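Local coordinates for allantoin racemase (Pseudomonas fluorescens, PDB 5LG5), which interconverts the two enantiomers of allantoin and probably racemises other 5-monosubstituted hydantoins as well, at residues E[9-14]-E[40-45]; E[36-41]-E[57-62]; E[84-89]-E[226-231]; E[101-106]-E[197-202]. One frame throughout, in Å; residues are numbered along the deposited sequence.

In the fold
From the N terminus, contact 1 closes first, bringing the loop after strand 2-7 against the chain around strand 40-41. Contact 2 opens before contact 1 has fully closed, so the two loops overlap, sharing Gly-40 and Ala-41; it lays residues 36-39 along helix 47-63. Contact 3 then closes a far longer loop, from the end of helix 81-87 to the C-terminal arm, and touches contact 2 through Met-58 and Met-62 packed on leucines of 84-89. Nested inside that loop, contact 4 joins helix 95-103 to strand 198-199. Contacts 1 and 2 belong to the lobe built on the first four-stranded parallel sheet; contact 4 binds the connecting helix to the second sheet.

Contact 1 (E[9-14]-E[40-45]); sequences NTTASI and GAESVE
Gly-40 lies against the CG2 methyl of Thr-10, which approaches Gly-40 O to 3.6 Å. The glycine phi of 118° would drive a CB into the preceding carbonyl oxygen, which is why glycine suits this place. Ala-41 O accepts from Thr-10 N over 3.0 Å. Glu-42 O takes one hydrogen bond, from Thr-11 OG1 at 2.7 Å; the amide of Asn-9 lies face-on to it, Asn-9 CG 3.1 Å from Glu-42 O, in van der Waals contact only. The carboxylate of Glu-42 reaches outward; OE1 is joined through a water to Thr-11 OG1, and OE2 accepts from Lys-232 N of the second subunit. Ser-43 rests its CA near Asn-9 CB, and its hydroxyl bonds Lys-231 of that subunit. At Val-44 a second water, 3.1 Å from Asn-9 ND2, accepts from that amide and from Val-44 N. With CG between the backbone N and carbonyl carbon (chi1 70°), Asn-9 turns OD1 to Thr-11 N, 2.8 Å away, forming an Asx turn. Replacing the asparagine by alanine is likely to leave Thr-11 N without its acceptor and break the water link to Val-44 N. Neutral donors thus serve two backbone carbonyls, while waters bridge polar atoms beside them.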
loop_
_atom_site.group_PDB
_atom_site.type_symbol
_atom_site.label_atom_id
_atom_site.label_comp_id
_atom_site.label_asym_id
_atom_site.label_seq_id
_atom_site.Cartn_x
_atom_site.Cartn_y
_atom_site.Cartn_z
ATOM N N ASN E 9 32.528 -4.439 0.477
ATOM C CA ASN E 9 33.325 -5.546 0.990
ATOM C C ASN E 9 34.817 -5.239 0.983
ATOM O O ASN E 9 35.241 -4.177 0.521
ATOM C CB ASN E 9 33.004 -6.877 0.267
ATOM C CG ASN E 9 33.488 -6.918 -1.174
ATOM O OD1 ASN E 9 34.684 -6.751 -1.446
ATOM N ND2 ASN E 9 32.573 -7.227 -2.103
ATOM N N THR E 10 35.613 -6.158 1.512
ATOM C CA THR E 10 37.046 -5.905 1.678
ATOM C C THR E 10 37.940 -6.529 0.600
ATOM O O THR E 10 39.167 -6.572 0.743
ATOM C CB THR E 10 37.512 -6.384 3.045
ATOM O OG1 THR E 10 37.101 -7.749 3.228
ATOM C CG2 THR E 10 36.882 -5.519 4.118
ATOM N N THR E 11 37.322 -7.031 -0.459
ATOM C CA THR E 11 38.077 -7.625 -1.552
ATOM C C THR E 11 38.519 -6.541 -2.523
ATOM O O THR E 11 37.715 -6.052 -3.325
ATOM C CB THR E 11 37.249 -8.691 -2.262
ATOM O OG1 THR E 11 36.854 -9.674 -1.293
ATOM C CG2 THR E 11 38.051 -9.353 -3.382
ATOM N N ALA E 12 39.795 -6.164 -2.447
ATOM C CA ALA E 12 40.309 -5.035 -3.229
ATOM C C ALA E 12 40.172 -5.240 -4.737
ATOM O O ALA E 12 39.995 -4.277 -5.477
ATOM C CB ALA E 12 41.759 -4.736 -2.860
ATOM N N SER E 13 40.220 -6.491 -5.192
ATOM C CA SER E 13 40.085 -6.753 -6.626
ATOM C C SER E 13 38.691 -6.344 -7.096
ATOM O O SER E 13 38.497 -5.905 -8.229
ATOM C CB SER E 13 40.367 -8.221 -6.964
ATOM O OG SER E 13 39.361 -9.084 -6.464
ATOM N N ILE E 14 37.708 -6.494 -6.222
ATOM C CA ILE E 14 36.367 -6.059 -6.564
ATOM C C ILE E 14 36.282 -4.525 -6.626
ATOM O O ILE E 14 35.638 -3.965 -7.519
ATOM C CB ILE E 14 35.322 -6.701 -5.619
ATOM C CG1 ILE E 14 35.306 -8.218 -5.877
ATOM C CG2 ILE E 14 33.933 -6.072 -5.825
ATOM C CD1 ILE E 14 34.416 -9.032 -4.956
ATOM N N GLY E 40 35.595 -5.579 7.622
ATOM C CA GLY E 40 34.368 -6.150 7.088
ATOM C C GLY E 40 34.578 -7.492 6.409
ATOM O O GLY E 40 35.682 -8.045 6.441
ATOM N N ALA E 41 33.510 -8.039 5.826
ATOM C CA ALA E 41 33.569 -9.339 5.166
ATOM C C ALA E 41 34.101 -9.205 3.733
ATOM O O ALA E 41 33.982 -8.144 3.115
ATOM C CB ALA E 41 32.195 -10.007 5.179
ATOM N N GLU E 42 34.693 -10.270 3.195
ATOM C CA GLU E 42 35.240 -10.196 1.835
ATOM C C GLU E 42 34.123 -10.140 0.797
ATOM O O GLU E 42 34.322 -9.740 -0.345
ATOM C CB GLU E 42 36.188 -11.370 1.568
ATOM C CG GLU E 42 35.536 -12.742 1.665
ATOM C CD GLU E 42 36.512 -13.864 1.361
ATOM O OE1 GLU E 42 37.474 -13.630 0.605
ATOM O OE2 GLU E 42 36.325 -14.972 1.897
ATOM N N SER E 43 32.951 -10.588 1.207
ATOM C CA SER E 43 31.752 -10.426 0.413
ATOM C C SER E 43 30.595 -10.284 1.381
ATOM O O SER E 43 30.573 -10.919 2.439
ATOM C CB SER E 43 31.560 -11.598 -0.557
ATOM O OG SER E 43 31.165 -12.764 0.129
ATOM N N VAL E 44 29.645 -9.426 1.028
ATOM C CA VAL E 44 28.523 -9.141 1.912
ATOM C C VAL E 44 27.266 -9.912 1.539
ATOM O O VAL E 44 26.587 -9.569 0.572
ATOM C CB VAL E 44 28.211 -7.661 1.904
ATOM C CG1 VAL E 44 27.028 -7.383 2.826
ATOM C CG2 VAL E 44 29.439 -6.891 2.338
ATOM N N GLU E 45 26.949 -10.944 2.314
ATOM C CA GLU E 45 25.853 -11.836 1.953
ATOM C C GLU E 45 24.931 -12.089 3.135
ATOM O O GLU E 45 24.764 -13.233 3.565
ATOM C CB GLU E 45 26.413 -13.176 1.452
ATOM C CG GLU E 45 27.284 -13.057 0.198
ATOM C CD GLU E 45 28.063 -14.336 -0.093
ATOM O OE1 GLU E 45 28.358 -15.091 0.867
ATOM O OE2 GLU E 45 28.359 -14.593 -1.286
HETATM O O HOH W 1 29.657 -8.105 -1.577
HETATM O O HOH W 2 38.205 -12.166 -1.309
#

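Contact 2 (E[36-41]-E[57-62])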
loop_
_atom_site.group_PDB
_atom_site.type_symbol
_atom_site.label_atom_id
_atom_site.label_comp_id
_atom_site.label_asym_id
_atom_site.label_seq_id
_atom_site.Cartn_x
_atom_site.Cartn_y
_atom_site.Cartn_z
ATOM N N THR E 36 38.469 0.715 -0.546
ATOM C CA THR E 36 38.134 -0.544 0.106
ATOM C C THR E 36 38.112 -0.287 1.607
ATOM O O THR E 36 39.054 0.292 2.141
ATOM C CB THR E 36 39.175 -1.632 -0.223
ATOM O OG1 THR E 36 39.286 -1.774 -1.650
ATOM C CG2 THR E 36 38.768 -2.971 0.394
ATOM N N PRO E 37 37.028 -0.689 2.296
ATOM C CA PRO E 37 36.947 -0.446 3.746
ATOM C C PRO E 37 38.090 -1.118 4.497
ATOM O O PRO E 37 38.617 -2.105 3.990
ATOM C CB PRO E 37 35.620 -1.113 4.141
ATOM C CG PRO E 37 34.805 -1.114 2.875
ATOM C CD PRO E 37 35.815 -1.337 1.772
ATOM N N TYR E 38 38.446 -0.615 5.678
ATOM C CA TYR E 38 39.571 -1.167 6.431
ATOM C C TYR E 38 39.191 -2.472 7.119
ATOM O O TYR E 38 40.061 -3.225 7.564
ATOM C CB TYR E 38 40.055 -0.176 7.488
ATOM C CG TYR E 38 40.646 1.095 6.939
ATOM C CD1 TYR E 38 40.408 2.308 7.569
ATOM C CD2 TYR E 38 41.447 1.086 5.804
ATOM C CE1 TYR E 38 40.941 3.479 7.087
ATOM C CE2 TYR E 38 41.988 2.265 5.306
ATOM C CZ TYR E 38 41.730 3.453 5.957
ATOM O OH TYR E 38 42.249 4.636 5.488
ATOM N N PHE E 39 37.888 -2.728 7.233
ATOM C CA PHE E 39 37.413 -3.987 7.805
ATOM C C PHE E 39 36.079 -4.415 7.196
ATOM O O PHE E 39 35.515 -3.711 6.343
ATOM C CB PHE E 39 37.320 -3.910 9.327
ATOM C CG PHE E 39 36.342 -2.893 9.825
ATOM C CD1 PHE E 39 36.713 -1.563 9.962
ATOM C CD2 PHE E 39 35.049 -3.274 10.168
ATOM C CE1 PHE E 39 35.810 -0.620 10.432
ATOM C CE2 PHE E 39 34.134 -2.344 10.643
ATOM C CZ PHE E 39 34.515 -1.012 10.772
ATOM N N GLY E 40 35.595 -5.579 7.622
ATOM C CA GLY E 40 34.368 -6.150 7.088
ATOM C C GLY E 40 34.578 -7.492 6.409
ATOM O O GLY E 40 35.682 -8.045 6.441
ATOM N N ALA E 41 33.510 -8.039 5.826
ATOM C CA ALA E 41 33.569 -9.339 5.166
ATOM C C ALA E 41 34.101 -9.205 3.733
ATOM O O ALA E 41 33.982 -8.144 3.115
ATOM C CB ALA E 41 32.195 -10.007 5.179
ATOM N N VAL E 57 32.118 1.116 5.802
ATOM C CA VAL E 57 32.107 2.096 4.718
ATOM C C VAL E 57 32.155 3.512 5.279
ATOM O O VAL E 57 32.921 4.358 4.815
ATOM C CB VAL E 57 30.864 1.902 3.793
ATOM C CG1 VAL E 57 30.656 3.113 2.888
ATOM C CG2 VAL E 57 31.007 0.617 2.960
ATOM N N MET E 58 31.326 3.763 6.287
ATOM C CA MET E 58 31.315 5.058 6.960
ATOM C C MET E 58 32.693 5.397 7.523
ATOM O O MET E 58 33.214 6.499 7.331
ATOM C CB MET E 58 30.261 5.061 8.076
ATOM C CG MET E 58 28.827 5.229 7.591
ATOM S SD MET E 58 27.648 5.282 8.967
ATOM C CE MET E 58 26.917 3.670 8.749
ATOM N N ASP E 59 33.284 4.418 8.191
ATOM C CA ASP E 59 34.645 4.530 8.712
ATOM C C ASP E 59 35.659 4.893 7.611
ATOM O O ASP E 59 36.454 5.830 7.744
ATOM C CB ASP E 59 35.023 3.201 9.384
ATOM C CG ASP E 59 36.450 3.195 9.926
ATOM O OD1 ASP E 59 37.309 2.435 9.412
ATOM O OD2 ASP E 59 36.694 3.944 10.890
ATOM N N ARG E 60 35.592 4.166 6.501
ATOM C CA ARG E 60 36.540 4.339 5.394
ATOM C C ARG E 60 36.445 5.720 4.766
ATOM O O ARG E 60 37.447 6.334 4.401
ATOM C CB ARG E 60 36.298 3.271 4.325
ATOM C CG ARG E 60 37.397 3.141 3.269
ATOM C CD ARG E 60 38.781 2.978 3.889
ATOM N NE ARG E 60 39.875 3.351 2.987
ATOM C CZ ARG E 60 40.340 4.585 2.802
ATOM N NH1 ARG E 60 39.793 5.621 3.426
ATOM N NH2 ARG E 60 41.351 4.782 1.970
ATOM N N VAL E 61 35.218 6.194 4.618
ATOM C CA VAL E 61 34.976 7.490 4.011
ATOM C C VAL E 61 35.428 8.623 4.934
ATOM O O VAL E 61 36.023 9.607 4.486
ATOM C CB VAL E 61 33.488 7.631 3.609
ATOM C CG1 VAL E 61 33.163 9.070 3.196
ATOM C CG2 VAL E 61 33.153 6.609 2.498
ATOM N N MET E 62 35.132 8.479 6.218
ATOM C CA MET E 62 35.556 9.467 7.215
ATOM C C MET E 62 37.080 9.519 7.346
ATOM O O MET E 62 37.653 10.568 7.623
ATOM C CB MET E 62 34.915 9.180 8.577
ATOM C CG MET E 62 33.398 9.420 8.629
ATOM S SD MET E 62 32.876 11.041 8.027
ATOM C CE MET E 62 32.345 10.600 6.411
HETATM O O HOH W 3 36.772 0.838 7.132
#
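Arg-60 lies over one face of the Tyr-38 ring where the turn after strand 31-35 runs along helix 47-63, the helix of the beta-alpha-beta crossover from strand 31-35 to the parallel strand 70-74 of the same sheet. Arg-60 CD sits over the centre of the Tyr-38 ring, 3.6 Å from the centroid and 12° off the normal, a CH-pi contact. Beyond it the guanidinium runs nearly parallel to the ring, the planes 15° apart, until Tyr-38 OH lies over its centre, 3.3 Å from Arg-60 CZ. A bend at chi2 (52°) turns the arginine chain away from the helix axis and across the tyrosine. Arginine suits the place because its CD methylene can lie on the ring while its flat end continues over the hydroxyl, and an alanine in its place would probably leave that face of Tyr-38 without its cover and the ring freer to turn.

Apolar contacts continue the seam. Arg-60 CG packs on Pro-37 CA, and the proline ring lies beside Val-57, with 4.2 Å between Pro-37 CG and Val-57 CG2. Proline suits the place because its compact apolar ring can lie beside the valine methyl.

The polar part centres on Asp-59, whose CG is anti to the backbone N, directed at the turn. Its OD1 meets the hydrogen-bearing edge of the Phe-39 ring, 3.6 Å from Phe-39 CE1, a favourable place for a carboxylate oxygen. One water completes the link, donating to Asp-59 OD1 at 2.8 Å and accepting from Tyr-38 N at 2.7 Å.

Contact 3 (E[84-89]-E[226-231]); sequences LQELLN and ATPRPK
Glu-86 and Pro-228 meet where the last turn of helix 81-87 receives the C-terminal arm. The glutamate has CG anti to its carbonyl carbon (chi1 -74°), and an extended chain (chi2 -171°) then carries the carboxylate past the arm. On the way its methylenes run beside the backbone, Glu-86 CG lying 3.6 Å from Ala-226 O, and Glu-86 OE1 comes within 3.9 Å of Pro-228 CG. The charge is spent on the neighbour: OE2 accepts from Asn-47 N and pairs with Arg-118, both of the second subunit. Glutamate suits the place because its stem is greasy enough to pack and long enough to cross the interface.

Leu-87 takes the same first torsion, near -68°, and its CD2 swings round to touch Pro-228 CG at 4.0 Å, the two side chains crossing at about a right angle. Pro-228 thus fills the corner between leucine and glutamate; its CD also rests on Glu-86 O at 3.4 Å. That carbonyl, close to the helix end, accepts from Lys-221 NZ and from a water. The same water donates to Asn-89 OD1 and accepts from Thr-227 OG1, 2.9 Å away, so the polar side chains are tied indirectly. From Ala-226 to Pro-230 the backbone angles are those of a polyproline II segment, here serving as an extended C-terminal arm at a subunit interface.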
loop_
_atom_site.group_PDB
_atom_site.type_symbol
_atom_site.label_atom_id
_atom_site.label_comp_id
_atom_site.label_asym_id
_atom_site.label_seq_id
_atom_site.Cartn_x
_atom_site.Cartn_y
_atom_site.Cartn_z
ATOM N N LEU E 84 26.049 7.749 6.012
ATOM C CA LEU E 84 26.908 8.621 5.202
ATOM C C LEU E 84 26.242 9.973 4.994
ATOM O O LEU E 84 26.893 11.014 5.092
ATOM C CB LEU E 84 27.185 8.009 3.827
ATOM C CG LEU E 84 28.509 7.299 3.493
ATOM C CD1 LEU E 84 29.497 7.307 4.652
ATOM C CD2 LEU E 84 28.252 5.891 2.972
ATOM N N GLN E 85 24.944 9.947 4.687
ATOM C CA GLN E 85 24.193 11.178 4.440
ATOM C C GLN E 85 24.189 12.132 5.632
ATOM O O GLN E 85 24.171 13.355 5.459
ATOM C CB GLN E 85 22.767 10.873 3.965
ATOM C CG GLN E 85 22.699 10.366 2.505
ATOM C CD GLN E 85 21.295 9.991 2.086
ATOM O OE1 GLN E 85 20.684 9.110 2.685
ATOM N NE2 GLN E 85 20.765 10.669 1.065
ATOM N N GLU E 86 24.193 11.586 6.841
ATOM C CA GLU E 86 24.281 12.428 8.040
ATOM C C GLU E 86 25.685 12.954 8.183
ATOM O O GLU E 86 25.894 14.125 8.477
ATOM C CB GLU E 86 23.953 11.626 9.285
ATOM C CG GLU E 86 22.500 11.308 9.455
ATOM C CD GLU E 86 22.222 10.700 10.802
ATOM O OE1 GLU E 86 23.203 10.461 11.551
ATOM O OE2 GLU E 86 21.034 10.430 11.090
ATOM N N LEU E 87 26.650 12.053 7.993
ATOM C CA LEU E 87 28.054 12.374 8.189
ATOM C C LEU E 87 28.570 13.390 7.178
ATOM O O LEU E 87 29.420 14.217 7.506
ATOM C CB LEU E 87 28.888 11.098 8.102
ATOM C CG LEU E 87 28.657 10.129 9.265
ATOM C CD1 LEU E 87 29.333 8.814 8.969
ATOM C CD2 LEU E 87 29.200 10.746 10.562
ATOM N N LEU E 88 28.049 13.334 5.953
ATOM C CA LEU E 88 28.629 14.112 4.860
ATOM C C LEU E 88 27.781 15.316 4.446
ATOM O O LEU E 88 26.571 15.318 4.639
ATOM C CB LEU E 88 28.841 13.197 3.658
ATOM C CG LEU E 88 29.804 12.038 3.891
ATOM C CD1 LEU E 88 29.765 11.072 2.710
ATOM C CD2 LEU E 88 31.188 12.639 4.042
ATOM N N ASN E 89 28.422 16.323 3.857
ATOM C CA ASN E 89 27.718 17.426 3.208
ATOM C C ASN E 89 27.927 17.403 1.701
ATOM O O ASN E 89 27.987 18.448 1.057
ATOM C CB ASN E 89 28.156 18.783 3.776
ATOM C CG ASN E 89 27.780 18.958 5.228
ATOM O OD1 ASN E 89 28.401 18.384 6.122
ATOM N ND2 ASN E 89 26.751 19.762 5.473
ATOM N N ALA E 226 20.447 15.478 9.138
ATOM C CA ALA E 226 21.180 16.529 9.825
ATOM C C ALA E 226 22.501 15.978 10.364
ATOM O O ALA E 226 22.638 14.771 10.596
ATOM C CB ALA E 226 20.343 17.102 10.962
ATOM N N THR E 227 23.470 16.867 10.557
ATOM C CA THR E 227 24.747 16.499 11.156
ATOM C C THR E 227 24.503 15.740 12.465
ATOM O O THR E 227 23.600 16.103 13.225
ATOM C CB THR E 227 25.563 17.766 11.453
ATOM O OG1 THR E 227 25.739 18.508 10.237
ATOM C CG2 THR E 227 26.918 17.410 12.031
ATOM N N PRO E 228 25.259 14.650 12.713
ATOM C CA PRO E 228 25.014 14.014 14.010
ATOM C C PRO E 228 25.226 15.020 15.128
ATOM O O PRO E 228 26.101 15.888 15.011
ATOM C CB PRO E 228 26.067 12.901 14.066
ATOM C CG PRO E 228 26.333 12.569 12.598
ATOM C CD PRO E 228 26.230 13.898 11.890
ATOM N N ARG E 229 24.381 14.953 16.151
ATOM C CA ARG E 229 24.497 15.815 17.329
ATOM C C ARG E 229 25.772 15.457 18.097
ATOM O O ARG E 229 26.008 14.280 18.388
ATOM C CB ARG E 229 23.260 15.611 18.211
ATOM C CG ARG E 229 21.983 15.558 17.373
ATOM C CD ARG E 229 20.693 15.569 18.184
ATOM N NE ARG E 229 20.838 16.027 19.561
ATOM C CZ ARG E 229 20.225 17.106 20.039
ATOM N NH1 ARG E 229 19.447 17.818 19.239
ATOM N NH2 ARG E 229 20.397 17.476 21.303
ATOM N N PRO E 230 26.605 16.460 18.418
ATOM C CA PRO E 230 27.862 16.185 19.140
ATOM C C PRO E 230 27.621 15.660 20.549
ATOM O O PRO E 230 26.836 16.212 21.314
ATOM C CB PRO E 230 28.558 17.550 19.188
ATOM C CG PRO E 230 27.907 18.350 18.095
ATOM C CD PRO E 230 26.476 17.884 18.065
ATOM N N LYS E 231 28.298 14.571 20.876
ATOM C CA LYS E 231 28.077 13.897 22.134
ATOM C C LYS E 231 29.214 12.930 22.356
ATOM O O LYS E 231 30.043 12.715 21.471
ATOM C CB LYS E 231 26.748 13.135 22.101
ATOM C CG LYS E 231 26.755 11.955 21.119
ATOM C CD LYS E 231 25.404 11.259 21.044
ATOM C CE LYS E 231 24.333 12.200 20.526
ATOM N NZ LYS E 231 23.012 11.508 20.446
HETATM O O HOH W 4 27.293 16.937 8.404
#

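Contact 4 (E[101-106]-E[197-202]); sequences STAMFL and PVVDGV
Pro-197 and Leu-106 touch without any planar group between them: the puckered proline ring takes Leu-106 CD1 at its CB corner, 4.0 Å from Pro-197 CB, the two side chains sliding past each other in opposite directions. The planar carboxylate of Asp-200 serves its own segment: Val-202 N donates to Asp-200 OD1 from well above the plane, 56° out of it, capping helix 201-214, while OD2 accepts from Gly-185 N. Between these ends Val-199 does most of the joining. Its CG1, anti to the backbone N (chi1 -177°), reaches Thr-102 OG1 at 3.6 Å. The other methyl, CG2, lies beside the backbone N and meets Ala-103 CB at 3.9 Å and Leu-106 CD1 at 4.1 Å. A small alanine lets the helix come near the strand, and a branched valine spans three neighbours. Thr-102 OG1 is buried with no hydrogen-bond partner in the model, a van der Waals neighbour of the valine methyls. Strand 198-199, outermost of the second parallel sheet within this chain, bonds strand 175-179 through its backbone; helix 95-103 packs across both, with Thr-102 also on helix 201-214, and just beyond it Leu-106 packs on Ser-218 of the third subunit.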
loop_
_atom_site.group_PDB
_atom_site.type_symbol
_atom_site.label_atom_id
_atom_site.label_comp_id
_atom_site.label_asym_id
_atom_site.label_seq_id
_atom_site.Cartn_x
_atom_site.Cartn_y
_atom_site.Cartn_z
ATOM N N SER E 101 16.420 3.501 -9.916
ATOM C CA SER E 101 15.951 4.802 -10.367
ATOM C C SER E 101 16.193 5.039 -11.867
ATOM O O SER E 101 15.289 5.511 -12.578
ATOM C CB SER E 101 16.574 5.925 -9.522
ATOM O OG SER E 101 15.980 7.176 -9.841
ATOM N N THR E 102 17.379 4.714 -12.375
ATOM C CA THR E 102 17.561 4.940 -13.807
ATOM C C THR E 102 16.801 3.911 -14.647
ATOM O O THR E 102 16.264 4.274 -15.676
ATOM C CB THR E 102 19.040 5.156 -14.292
ATOM O OG1 THR E 102 19.480 4.061 -15.102
ATOM C CG2 THR E 102 19.988 5.424 -13.154
ATOM N N ALA E 103 16.715 2.659 -14.195
ATOM C CA ALA E 103 15.915 1.652 -14.915
ATOM C C ALA E 103 14.449 2.088 -15.068
ATOM O O ALA E 103 13.780 1.789 -16.064
ATOM C CB ALA E 103 16.002 0.283 -14.224
ATOM N N MET E 104 13.954 2.805 -14.072
ATOM C CA MET E 104 12.574 3.268 -14.101
ATOM C C MET E 104 12.297 4.279 -15.216
ATOM O O MET E 104 11.145 4.475 -15.611
ATOM C CB MET E 104 12.155 3.798 -12.731
ATOM C CG MET E 104 11.838 2.684 -11.720
ATOM S SD MET E 104 11.776 3.299 -10.036
ATOM C CE MET E 104 10.685 4.707 -10.247
ATOM N N PHE E 105 13.343 4.927 -15.726
ATOM C CA PHE E 105 13.160 5.792 -16.895
ATOM C C PHE E 105 13.045 5.003 -18.197
ATOM O O PHE E 105 12.661 5.550 -19.227
ATOM C CB PHE E 105 14.276 6.842 -16.995
ATOM C CG PHE E 105 14.175 7.927 -15.944
ATOM C CD1 PHE E 105 14.998 7.911 -14.819
ATOM C CD2 PHE E 105 13.248 8.953 -16.075
ATOM C CE1 PHE E 105 14.898 8.901 -13.853
ATOM C CE2 PHE E 105 13.141 9.956 -15.108
ATOM C CZ PHE E 105 13.962 9.928 -13.999
ATOM N N LEU E 106 13.343 3.708 -18.143
ATOM C CA LEU E 106 13.538 2.926 -19.360
ATOM C C LEU E 106 12.446 1.921 -19.666
ATOM O O LEU E 106 12.395 1.389 -20.776
ATOM C CB LEU E 106 14.884 2.195 -19.306
ATOM C CG LEU E 106 16.115 3.091 -19.144
ATOM C CD1 LEU E 106 17.377 2.240 -19.098
ATOM C CD2 LEU E 106 16.195 4.093 -20.281
ATOM N N PRO E 197 17.100 -3.352 -21.964
ATOM C CA PRO E 197 18.149 -2.534 -21.331
ATOM C C PRO E 197 18.616 -3.144 -20.015
ATOM O O PRO E 197 17.795 -3.641 -19.252
ATOM C CB PRO E 197 17.444 -1.201 -21.046
ATOM C CG PRO E 197 16.249 -1.180 -21.969
ATOM C CD PRO E 197 15.827 -2.618 -22.092
ATOM N N VAL E 198 19.920 -3.116 -19.763
ATOM C CA VAL E 198 20.446 -3.633 -18.510
ATOM C C VAL E 198 21.185 -2.509 -17.828
ATOM O O VAL E 198 22.027 -1.855 -18.439
ATOM C CB VAL E 198 21.393 -4.828 -18.718
ATOM C CG1 VAL E 198 21.867 -5.361 -17.378
ATOM C CG2 VAL E 198 20.692 -5.926 -19.489
ATOM N N VAL E 199 20.852 -2.256 -16.569
ATOM C CA VAL E 199 21.467 -1.143 -15.870
ATOM C C VAL E 199 22.516 -1.646 -14.888
ATOM O O VAL E 199 22.266 -2.558 -14.110
ATOM C CB VAL E 199 20.419 -0.278 -15.154
ATOM C CG1 VAL E 199 21.084 0.912 -14.494
ATOM C CG2 VAL E 199 19.388 0.208 -16.155
ATOM N N ASP E 200 23.704 -1.062 -14.975
ATOM C CA ASP E 200 24.788 -1.315 -14.046
ATOM C C ASP E 200 24.745 -0.193 -13.021
ATOM O O ASP E 200 25.009 0.967 -13.360
ATOM C CB ASP E 200 26.137 -1.299 -14.790
ATOM C CG ASP E 200 27.327 -1.629 -13.886
ATOM O OD1 ASP E 200 27.163 -1.765 -12.652
ATOM O OD2 ASP E 200 28.456 -1.700 -14.417
ATOM N N GLY E 201 24.415 -0.544 -11.779
ATOM C CA GLY E 201 24.288 0.433 -10.710
ATOM C C GLY E 201 25.549 1.249 -10.518
ATOM O O GLY E 201 25.502 2.413 -10.131
ATOM N N VAL E 202 26.696 0.640 -10.770
ATOM C CA VAL E 202 27.935 1.380 -10.624
ATOM C C VAL E 202 28.018 2.567 -11.591
ATOM O O VAL E 202 28.271 3.695 -11.172
ATOM C CB VAL E 202 29.149 0.475 -10.813
ATOM C CG1 VAL E 202 30.426 1.317 -10.896
ATOM C CG2 VAL E 202 29.217 -0.522 -9.668
#